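Local coordinates for D-alanyl-D-alanine carboxypeptidase (Vibrio cholerae, PDB 5TR7), which probably removes the terminal D-alanine from peptidoglycan precursor peptides, as a serine-type, penicillin-binding carboxypeptidase of the S11 family, at residues Arg186-Val197 and Glu233-Leu244; Pro150-Ile161 and Met221-Gly229. One frame throughout, in Å; residues are numbered along the deposited sequence.

Interaction 1: residues Arg186-Val197 and Glu233-Leu244; sequences RNGLLWDKSMNV and ENARKAESKKLL. With NO2 (nitrite ion), chain F.
G188 and R236 hold a nitrite ion between them, probably a guest from the crystallisation liquor. G188 N donates to nitrite O1 at 2.9 Å, and R236 NE donates to nitrite O2 at 2.6 Å. K237 lays its aliphatic chain beside the ion, with CD also 3.7 Å from G188 CA. E233 OE2 joins two arginines. R186 NH2 meets it at 2.8 Å from above the carboxylate plane, in a nearly straight bond (164°), while OE2 lies in the guanidinium plane of R186. OE2 also accepts a weak bond from R236 NH2, part of a salt bridge.

Further along the helix, K241 reaches out fully extended. Its NZ forms a salt bridge with D192 OD2 at 2.9 Å, using the syn lone pair of OD2, and bonds S194 OG at 2.8 Å. S194 OG in turn donates to D192 OD1, so three polar groups close a ring. Between these two polar sites L189 packs its methyls on K237 and S240. Beyond K241, M195 CE lies 3.7 Å from L244 CB. The shared carboxylate probably offsets the closeness of the two arginines. The R236 guanidinium and the G188 backbone N-H are two donors that can hold a small anion.

Interaction 2: residues Pro150-Ile161 and Met221-Gly229; sequences PYDLALLGQALI and MRLVAVVMG
Apolar packing carries most of this contact, between helix 150-163 and the face of strand 221-230 that bears R222, V224, V226 and M228. The short axes approach to 8.0 Å and run roughly antiparallel, at 142°. V226 sits under the first helical turn. Its CG2 lies 3.6 Å from P150 O and 3.8 Å from A154 CB. V224 packs below A154 and Q158. M228 bends back at chi2 and chi3 (-68° and -75°), which brings CE to 3.8 Å from L153 CD1, while its CG touches the P150 ring. V12 of strand 10-15 also packs on P150, A154 and V226.

The one charged group in the contact is R222. I161 CG2 lies over one face of its guanidinium, offset toward the rim, and I161 CD1 is 3.9 Å from R222 NH2. The arginine's polar partners lie outside the two segments: a salt bridge from NH1 to D198 and a hydrogen bond from NH2 to S215. These bonds can hold the guanidinium in place under I161. A helix packed on the five-stranded antiparallel sheet is part of the penicillin-binding protein/beta-lactamase fold, consistent with the S11 family. Dispersion and close fit join the two, and the charge at one end is paired within the sheet.

From the N terminus, helix 150-163 comes first, then the segment R186-V197, with a short 3-10 segment, which leads into strand 196-205. After strand 209-218 the chain enters strand 221-230, where interaction 2 closes a loop of 59 residues. It goes on directly into helix 233-251, where interaction 1 closes a loop of 35. The segments alternate, so the loops cross and neither nests in the other. The two helices lie on opposite faces of the five-stranded antiparallel sheet. Strand 221-230 lies between them: V224 and V226 face helix 150-163, while L223, A225 and V227 meet S240, L243 and L244 of helix 233-251.

Interaction 1: residues Arg186-Val197 and Glu233-Leu244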
loop_
_atom_site.group_PDB
_atom_site.type_symbol
_atom_site.label_atom_id
_atom_site.label_comp_id
_atom_site.label_asym_id
_atom_site.label_seq_id
_atom_site.Cartn_x
_atom_site.Cartn_y
_atom_site.Cartn_z
ATOM N N ARG A 186 -9.741 -4.213 3.188
ATOM C CA ARG A 186 -10.054 -5.031 2.009
ATOM C C ARG A 186 -9.094 -6.190 1.778
ATOM O O ARG A 186 -9.287 -6.981 0.860
ATOM C CB ARG A 186 -9.995 -4.110 0.768
ATOM C CG ARG A 186 -11.131 -3.147 0.509
ATOM C CD ARG A 186 -12.047 -3.696 -0.619
ATOM N NE ARG A 186 -12.441 -2.635 -1.556
ATOM C CZ ARG A 186 -12.808 -2.787 -2.844
ATOM N NH1 ARG A 186 -13.090 -1.724 -3.567
ATOM N NH2 ARG A 186 -12.854 -3.942 -3.460
ATOM N N ASN A 187 -7.987 -6.295 2.541
ATOM C CA ASN A 187 -7.128 -7.464 2.404
ATOM C C ASN A 187 -7.749 -8.664 3.181
ATOM O O ASN A 187 -7.510 -8.878 4.381
ATOM C CB ASN A 187 -5.758 -7.123 2.920
ATOM C CG ASN A 187 -4.791 -8.246 2.811
ATOM O OD1 ASN A 187 -5.031 -9.243 2.143
ATOM N ND2 ASN A 187 -3.646 -8.083 3.470
ATOM N N GLY A 188 -8.567 -9.411 2.482
ATOM C CA GLY A 188 -9.288 -10.561 3.018
ATOM C C GLY A 188 -8.392 -11.650 3.568
ATOM O O GLY A 188 -8.767 -12.342 4.518
ATOM N N LEU A 189 -7.160 -11.737 3.056
ATOM C CA LEU A 189 -6.222 -12.725 3.585
ATOM C C LEU A 189 -5.882 -12.531 5.047
ATOM O O LEU A 189 -5.430 -13.480 5.702
ATOM C CB LEU A 189 -4.959 -12.821 2.737
ATOM C CG LEU A 189 -5.131 -13.470 1.347
ATOM C CD1 LEU A 189 -3.770 -13.475 0.716
ATOM C CD2 LEU A 189 -5.680 -14.906 1.375
ATOM N N LEU A 190 -6.177 -11.354 5.598
ATOM C CA LEU A 190 -5.955 -11.114 7.040
ATOM C C LEU A 190 -6.824 -12.041 7.901
ATOM O O LEU A 190 -6.491 -12.276 9.038
ATOM C CB LEU A 190 -6.294 -9.697 7.390
ATOM C CG LEU A 190 -5.354 -8.632 6.810
ATOM C CD1 LEU A 190 -5.949 -7.244 7.101
ATOM C CD2 LEU A 190 -3.939 -8.758 7.356
ATOM N N TRP A 191 -7.946 -12.533 7.340
ATOM C CA TRP A 191 -8.890 -13.405 8.050
ATOM C C TRP A 191 -8.594 -14.905 7.845
ATOM O O TRP A 191 -9.235 -15.763 8.456
ATOM C CB TRP A 191 -10.316 -13.095 7.538
ATOM C CG TRP A 191 -10.945 -11.906 8.134
ATOM C CD1 TRP A 191 -11.784 -11.901 9.209
ATOM C CD2 TRP A 191 -10.809 -10.540 7.734
ATOM N NE1 TRP A 191 -12.190 -10.625 9.487
ATOM C CE2 TRP A 191 -11.597 -9.765 8.611
ATOM C CE3 TRP A 191 -10.120 -9.890 6.704
ATOM C CZ2 TRP A 191 -11.692 -8.377 8.515
ATOM C CZ3 TRP A 191 -10.196 -8.490 6.629
ATOM C CH2 TRP A 191 -11.021 -7.770 7.477
ATOM N N ASP A 192 -7.672 -15.228 6.947
ATOM C CA ASP A 192 -7.335 -16.622 6.691
ATOM C C ASP A 192 -6.611 -17.223 7.902
ATOM O O ASP A 192 -5.514 -16.827 8.275
ATOM C CB ASP A 192 -6.480 -16.743 5.437
ATOM C CG ASP A 192 -6.222 -18.164 5.016
ATOM O OD1 ASP A 192 -5.934 -19.058 5.833
ATOM O OD2 ASP A 192 -6.269 -18.364 3.812
ATOM N N LYS A 193 -7.218 -18.247 8.457
ATOM C CA LYS A 193 -6.682 -18.932 9.632
ATOM C C LYS A 193 -5.515 -19.872 9.400
ATOM O O LYS A 193 -4.774 -20.145 10.334
ATOM C CB LYS A 193 -7.855 -19.665 10.303
ATOM C CG LYS A 193 -8.747 -18.618 10.985
ATOM C CD LYS A 193 -10.195 -19.036 11.095
ATOM C CE LYS A 193 -10.862 -18.925 9.717
ATOM N NZ LYS A 193 -12.257 -19.463 9.687
ATOM N N SER A 194 -5.428 -20.471 8.214
ATOM C CA SER A 194 -4.323 -21.361 7.868
ATOM C C SER A 194 -2.995 -20.615 7.642
ATOM O O SER A 194 -1.957 -21.250 7.610
ATOM C CB SER A 194 -4.634 -22.216 6.618
ATOM O OG SER A 194 -4.798 -21.441 5.434
ATOM N N MET A 195 -3.023 -19.307 7.444
ATOM C CA MET A 195 -1.811 -18.517 7.110
ATOM C C MET A 195 -1.647 -17.291 7.990
ATOM O O MET A 195 -2.608 -16.776 8.520
ATOM C CB MET A 195 -1.829 -17.989 5.678
ATOM C CG MET A 195 -1.235 -18.865 4.599
ATOM S SD MET A 195 -0.297 -17.861 3.328
ATOM C CE MET A 195 0.143 -19.258 2.231
ATOM N N ASN A 196 -0.406 -16.832 8.141
ATOM C CA ASN A 196 -0.101 -15.642 8.911
ATOM C C ASN A 196 0.259 -14.499 7.944
ATOM O O ASN A 196 1.415 -14.158 7.745
ATOM C CB ASN A 196 1.009 -15.909 9.926
ATOM C CG ASN A 196 0.724 -17.166 10.819
ATOM O OD1 ASN A 196 0.260 -17.065 11.981
ATOM N ND2 ASN A 196 0.930 -18.374 10.234
ATOM N N VAL A 197 -0.766 -13.956 7.314
ATOM C CA VAL A 197 -0.690 -12.822 6.416
ATOM C C VAL A 197 -0.941 -11.600 7.261
ATOM O O VAL A 197 -1.975 -11.484 7.925
ATOM C CB VAL A 197 -1.787 -12.902 5.372
ATOM C CG1 VAL A 197 -1.713 -11.702 4.453
ATOM C CG2 VAL A 197 -1.636 -14.195 4.573
ATOM N N GLU A 233 -12.215 -10.032 -6.690
ATOM C CA GLU A 233 -11.682 -10.097 -5.336
ATOM C C GLU A 233 -11.339 -11.517 -4.892
ATOM O O GLU A 233 -10.321 -11.697 -4.247
ATOM C CB GLU A 233 -12.551 -9.358 -4.335
ATOM C CG GLU A 233 -12.374 -7.854 -4.506
ATOM C CD GLU A 233 -13.030 -7.062 -3.425
ATOM O OE1 GLU A 233 -14.257 -6.893 -3.518
ATOM O OE2 GLU A 233 -12.307 -6.556 -2.510
ATOM N N ASN A 234 -12.120 -12.520 -5.297
ATOM C CA ASN A 234 -11.811 -13.898 -4.903
ATOM C C ASN A 234 -10.524 -14.415 -5.487
ATOM O O ASN A 234 -9.722 -14.997 -4.754
ATOM C CB ASN A 234 -12.977 -14.790 -5.200
ATOM C CG ASN A 234 -14.148 -14.461 -4.292
ATOM O OD1 ASN A 234 -13.953 -13.966 -3.140
ATOM N ND2 ASN A 234 -15.360 -14.727 -4.765
ATOM N N ALA A 235 -10.293 -14.086 -6.764
ATOM C CA ALA A 235 -9.090 -14.455 -7.419
ATOM C C ALA A 235 -7.915 -13.702 -6.766
ATOM O O ALA A 235 -6.872 -14.293 -6.523
ATOM C CB ALA A 235 -9.187 -14.128 -8.913
ATOM N N ARG A 236 -8.058 -12.417 -6.488
ATOM C CA ARG A 236 -6.968 -11.681 -5.825
ATOM C C ARG A 236 -6.476 -12.468 -4.531
ATOM O O ARG A 236 -5.281 -12.720 -4.333
ATOM C CB ARG A 236 -7.471 -10.299 -5.462
ATOM C CG ARG A 236 -6.565 -9.543 -4.547
ATOM C CD ARG A 236 -6.869 -8.086 -4.544
ATOM N NE ARG A 236 -8.149 -7.681 -3.940
ATOM C CZ ARG A 236 -8.570 -6.414 -4.010
ATOM N NH1 ARG A 236 -7.849 -5.503 -4.675
ATOM N NH2 ARG A 236 -9.691 -6.008 -3.455
ATOM N N LYS A 237 -7.413 -12.947 -3.737
ATOM C CA LYS A 237 -7.032 -13.712 -2.558
ATOM C C LYS A 237 -6.437 -15.060 -2.924
ATOM O O LYS A 237 -5.346 -15.382 -2.473
ATOM C CB LYS A 237 -8.203 -13.954 -1.628
ATOM C CG LYS A 237 -8.573 -12.763 -0.771
ATOM C CD LYS A 237 -9.627 -13.098 0.297
ATOM C CE LYS A 237 -11.052 -13.091 -0.242
ATOM N NZ LYS A 237 -11.998 -13.276 0.901
ATOM N N ALA A 238 -7.161 -15.856 -3.720
ATOM C CA ALA A 238 -6.673 -17.188 -4.064
ATOM C C ALA A 238 -5.334 -17.209 -4.766
ATOM O O ALA A 238 -4.474 -17.964 -4.395
ATOM C CB ALA A 238 -7.686 -17.934 -4.894
ATOM N N GLU A 239 -5.097 -16.318 -5.714
ATOM C CA GLU A 239 -3.857 -16.370 -6.428
ATOM C C GLU A 239 -2.718 -15.937 -5.516
ATOM O O GLU A 239 -1.627 -16.489 -5.604
ATOM C CB GLU A 239 -3.927 -15.516 -7.693
ATOM C CG GLU A 239 -5.041 -15.955 -8.663
ATOM C CD GLU A 239 -4.985 -17.421 -9.096
ATOM O OE1 GLU A 239 -5.873 -18.206 -8.725
ATOM O OE2 GLU A 239 -4.006 -17.820 -9.704
ATOM N N SER A 240 -2.965 -15.000 -4.619
ATOM C CA SER A 240 -1.916 -14.584 -3.685
ATOM C C SER A 240 -1.590 -15.701 -2.723
ATOM O O SER A 240 -0.417 -15.934 -2.424
ATOM C CB SER A 240 -2.352 -13.321 -2.926
ATOM O OG SER A 240 -2.425 -12.269 -3.861
ATOM N N LYS A 241 -2.628 -16.418 -2.290
ATOM C CA LYS A 241 -2.434 -17.545 -1.360
ATOM C C LYS A 241 -1.611 -18.620 -2.072
ATOM O O LYS A 241 -0.665 -19.125 -1.473
ATOM C CB LYS A 241 -3.761 -18.105 -0.783
ATOM C CG LYS A 241 -3.577 -19.029 0.357
ATOM C CD LYS A 241 -4.852 -19.696 0.881
ATOM C CE LYS A 241 -4.547 -20.378 2.234
ATOM N NZ LYS A 241 -5.735 -21.030 2.850
ATOM N N LYS A 242 -1.877 -18.883 -3.369
ATOM C CA LYS A 242 -1.112 -19.914 -4.101
ATOM C C LYS A 242 0.322 -19.467 -4.206
ATOM O O LYS A 242 1.224 -20.233 -3.958
ATOM C CB LYS A 242 -1.566 -20.155 -5.540
ATOM C CG LYS A 242 -2.871 -20.848 -5.714
ATOM C CD LYS A 242 -3.375 -20.759 -7.164
ATOM C CE LYS A 242 -4.802 -21.289 -7.163
ATOM N NZ LYS A 242 -5.579 -20.842 -8.350
ATOM N N LEU A 243 0.514 -18.237 -4.608
ATOM C CA LEU A 243 1.835 -17.723 -4.770
ATOM C C LEU A 243 2.595 -17.867 -3.491
ATOM O O LEU A 243 3.682 -18.337 -3.495
ATOM C CB LEU A 243 1.772 -16.280 -5.202
ATOM C CG LEU A 243 2.959 -15.716 -5.936
ATOM C CD1 LEU A 243 3.515 -16.676 -6.955
ATOM C CD2 LEU A 243 2.589 -14.408 -6.575
ATOM N N LEU A 244 1.997 -17.474 -2.388
ATOM C CA LEU A 244 2.668 -17.547 -1.084
ATOM C C LEU A 244 2.945 -18.989 -0.653
ATOM O O LEU A 244 4.051 -19.272 -0.179
ATOM C CB LEU A 244 1.874 -16.816 0.004
ATOM C CG LEU A 244 1.829 -15.299 -0.086
ATOM C CD1 LEU A 244 0.694 -14.740 0.769
ATOM C CD2 LEU A 244 3.130 -14.652 0.315
HETATM N N NO2 F . -8.880 -9.250 -1.173
HETATM O O1 NO2 F . -9.480 -9.764 -0.251
HETATM O O2 NO2 F . -9.733 -8.820 -2.175
#

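Interaction 2: residues Pro150-Ile161 and Met221-Gly229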
loop_
_atom_site.group_PDB
_atom_site.type_symbol
_atom_site.label_atom_id
_atom_site.label_comp_id
_atom_site.label_asym_id
_atom_site.label_seq_id
_atom_site.Cartn_x
_atom_site.Cartn_y
_atom_site.Cartn_z
ATOM N N PRO A 150 5.493 -4.422 -10.644
ATOM C CA PRO A 150 5.348 -5.397 -9.580
ATOM C C PRO A 150 6.602 -5.540 -8.747
ATOM O O PRO A 150 6.514 -5.710 -7.528
ATOM C CB PRO A 150 5.107 -6.698 -10.322
ATOM C CG PRO A 150 4.414 -6.272 -11.566
ATOM C CD PRO A 150 4.930 -4.912 -11.910
ATOM N N TYR A 151 7.752 -5.546 -9.407
ATOM C CA TYR A 151 8.992 -5.693 -8.689
ATOM C C TYR A 151 9.209 -4.505 -7.755
ATOM O O TYR A 151 9.496 -4.709 -6.574
ATOM C CB TYR A 151 10.173 -5.808 -9.654
ATOM C CG TYR A 151 11.481 -5.919 -8.945
ATOM C CD1 TYR A 151 11.795 -7.070 -8.206
ATOM C CD2 TYR A 151 12.395 -4.884 -8.962
ATOM C CE1 TYR A 151 12.973 -7.144 -7.481
ATOM C CE2 TYR A 151 13.585 -4.969 -8.254
ATOM C CZ TYR A 151 13.887 -6.114 -7.569
ATOM O OH TYR A 151 15.073 -6.184 -6.894
ATOM N N ASP A 152 9.044 -3.287 -8.271
ATOM C CA ASP A 152 9.211 -2.096 -7.437
ATOM C C ASP A 152 8.228 -2.071 -6.264
ATOM O O ASP A 152 8.582 -1.633 -5.177
ATOM C CB ASP A 152 9.095 -0.824 -8.232
ATOM C CG ASP A 152 10.281 -0.606 -9.209
ATOM O OD1 ASP A 152 11.158 -1.493 -9.383
ATOM O OD2 ASP A 152 10.323 0.482 -9.789
ATOM N N LEU A 153 6.994 -2.488 -6.528
ATOM C CA LEU A 153 6.003 -2.559 -5.473
ATOM C C LEU A 153 6.414 -3.604 -4.407
ATOM O O LEU A 153 6.222 -3.369 -3.214
ATOM C CB LEU A 153 4.585 -2.819 -6.075
ATOM C CG LEU A 153 4.026 -1.660 -6.937
ATOM C CD1 LEU A 153 2.903 -2.090 -7.830
ATOM C CD2 LEU A 153 3.567 -0.545 -6.037
ATOM N N ALA A 154 7.097 -4.681 -4.812
ATOM C CA ALA A 154 7.578 -5.645 -3.860
ATOM C C ALA A 154 8.653 -5.027 -2.974
ATOM O O ALA A 154 8.687 -5.263 -1.748
ATOM C CB ALA A 154 8.181 -6.814 -4.590
ATOM N N LEU A 155 9.574 -4.283 -3.604
ATOM C CA LEU A 155 10.625 -3.603 -2.843
ATOM C C LEU A 155 9.957 -2.672 -1.854
ATOM O O LEU A 155 10.357 -2.601 -0.737
ATOM C CB LEU A 155 11.551 -2.770 -3.763
ATOM C CG LEU A 155 12.547 -3.479 -4.668
ATOM C CD1 LEU A 155 13.247 -2.519 -5.677
ATOM C CD2 LEU A 155 13.569 -4.246 -3.860
ATOM N N LEU A 156 8.868 -2.021 -2.257
ATOM C CA LEU A 156 8.216 -1.076 -1.380
ATOM C C LEU A 156 7.577 -1.760 -0.184
ATOM O O LEU A 156 7.653 -1.267 0.941
ATOM C CB LEU A 156 7.208 -0.217 -2.141
ATOM C CG LEU A 156 6.443 0.848 -1.383
ATOM C CD1 LEU A 156 7.383 1.844 -0.785
ATOM C CD2 LEU A 156 5.465 1.561 -2.251
ATOM N N GLY A 157 6.901 -2.853 -0.456
ATOM C CA GLY A 157 6.265 -3.630 0.629
ATOM C C GLY A 157 7.352 -4.096 1.606
ATOM O O GLY A 157 7.186 -4.014 2.819
ATOM N N GLN A 158 8.453 -4.630 1.058
ATOM C CA GLN A 158 9.570 -5.105 1.855
ATOM C C GLN A 158 10.136 -3.962 2.719
ATOM O O GLN A 158 10.422 -4.152 3.909
ATOM C CB GLN A 158 10.687 -5.651 0.932
ATOM C CG GLN A 158 11.967 -6.092 1.642
ATOM C CD GLN A 158 13.127 -6.387 0.708
ATOM O OE1 GLN A 158 13.407 -5.668 -0.226
ATOM N NE2 GLN A 158 13.742 -7.518 0.917
ATOM N N ALA A 159 10.309 -2.793 2.110
ATOM C CA ALA A 159 10.841 -1.619 2.834
ATOM C C ALA A 159 9.941 -1.159 3.955
ATOM O O ALA A 159 10.434 -0.634 4.964
ATOM C CB ALA A 159 11.059 -0.458 1.868
ATOM N N LEU A 160 8.632 -1.294 3.753
ATOM C CA LEU A 160 7.696 -0.928 4.803
ATOM C C LEU A 160 7.924 -1.780 6.045
ATOM O O LEU A 160 7.968 -1.290 7.170
ATOM C CB LEU A 160 6.232 -1.102 4.378
ATOM C CG LEU A 160 5.527 -0.031 3.582
ATOM C CD1 LEU A 160 4.223 -0.593 2.973
ATOM C CD2 LEU A 160 5.319 1.237 4.400
ATOM N N ILE A 161 7.998 -3.081 5.842
ATOM C CA ILE A 161 8.236 -4.016 6.957
ATOM C C ILE A 161 9.603 -3.811 7.530
ATOM O O ILE A 161 9.816 -3.809 8.714
ATOM C CB ILE A 161 8.174 -5.411 6.393
ATOM C CG1 ILE A 161 6.774 -5.686 5.843
ATOM C CG2 ILE A 161 8.656 -6.430 7.411
ATOM C CD1 ILE A 161 6.692 -6.961 5.005
ATOM N N MET A 221 10.329 -18.083 7.968
ATOM C CA MET A 221 10.242 -17.487 6.654
ATOM C C MET A 221 9.322 -16.300 6.578
ATOM O O MET A 221 8.354 -16.215 7.319
ATOM C CB MET A 221 9.744 -18.526 5.656
ATOM C CG MET A 221 10.666 -19.729 5.502
ATOM S SD MET A 221 9.982 -21.017 4.422
ATOM C CE MET A 221 8.828 -21.959 5.464
ATOM N N ARG A 222 9.657 -15.381 5.682
ATOM C CA ARG A 222 8.799 -14.258 5.382
ATOM C C ARG A 222 8.884 -14.020 3.909
ATOM O O ARG A 222 10.001 -13.962 3.314
ATOM C CB ARG A 222 9.081 -12.976 6.130
ATOM C CG ARG A 222 8.118 -11.843 5.687
ATOM C CD ARG A 222 8.329 -10.488 6.356
ATOM N NE ARG A 222 7.763 -10.382 7.705
ATOM C CZ ARG A 222 6.500 -10.145 7.978
ATOM N NH1 ARG A 222 6.146 -10.074 9.209
ATOM N NH2 ARG A 222 5.555 -10.042 7.017
ATOM N N LEU A 223 7.699 -13.923 3.305
ATOM C CA LEU A 223 7.618 -13.670 1.885
ATOM C C LEU A 223 6.846 -12.432 1.615
ATOM O O LEU A 223 6.000 -12.072 2.394
ATOM C CB LEU A 223 6.892 -14.803 1.184
ATOM C CG LEU A 223 7.477 -16.211 1.322
ATOM C CD1 LEU A 223 6.424 -17.250 0.847
ATOM C CD2 LEU A 223 8.783 -16.304 0.515
ATOM N N VAL A 224 7.158 -11.788 0.492
ATOM C CA VAL A 224 6.406 -10.642 0.004
ATOM C C VAL A 224 5.925 -11.045 -1.389
ATOM O O VAL A 224 6.724 -11.489 -2.210
ATOM C CB VAL A 224 7.263 -9.394 -0.083
ATOM C CG1 VAL A 224 6.460 -8.264 -0.695
ATOM C CG2 VAL A 224 7.703 -8.977 1.298
ATOM N N ALA A 225 4.639 -10.916 -1.643
ATOM C CA ALA A 225 4.059 -11.208 -2.963
ATOM C C ALA A 225 3.254 -10.045 -3.509
ATOM O O ALA A 225 2.674 -9.244 -2.759
ATOM C CB ALA A 225 3.158 -12.430 -2.897
ATOM N N VAL A 226 3.350 -9.868 -4.813
ATOM C CA VAL A 226 2.586 -8.821 -5.474
ATOM C C VAL A 226 1.838 -9.498 -6.623
ATOM O O VAL A 226 2.431 -10.252 -7.415
ATOM C CB VAL A 226 3.528 -7.756 -6.072
ATOM C CG1 VAL A 226 2.744 -6.701 -6.797
ATOM C CG2 VAL A 226 4.387 -7.165 -4.987
ATOM N N VAL A 227 0.544 -9.249 -6.697
ATOM C CA VAL A 227 -0.300 -9.819 -7.792
ATOM C C VAL A 227 -1.043 -8.646 -8.387
ATOM O O VAL A 227 -1.648 -7.884 -7.686
ATOM C CB VAL A 227 -1.214 -10.943 -7.256
ATOM C CG1 VAL A 227 -2.121 -11.484 -8.317
ATOM C CG2 VAL A 227 -0.338 -12.093 -6.768
ATOM N N MET A 228 -0.926 -8.473 -9.689
ATOM C CA MET A 228 -1.579 -7.349 -10.369
ATOM C C MET A 228 -2.482 -7.817 -11.456
ATOM O O MET A 228 -2.112 -8.661 -12.240
ATOM C CB MET A 228 -0.531 -6.431 -11.035
ATOM C CG MET A 228 0.555 -6.003 -10.065
ATOM S SD MET A 228 0.005 -4.896 -8.751
ATOM C CE MET A 228 -0.117 -3.398 -9.821
ATOM N N GLY A 229 -3.666 -7.234 -11.499
ATOM C CA GLY A 229 -4.571 -7.526 -12.579
ATOM C C GLY A 229 -5.302 -8.837 -12.529
ATOM O O GLY A 229 -5.307 -9.519 -13.501
#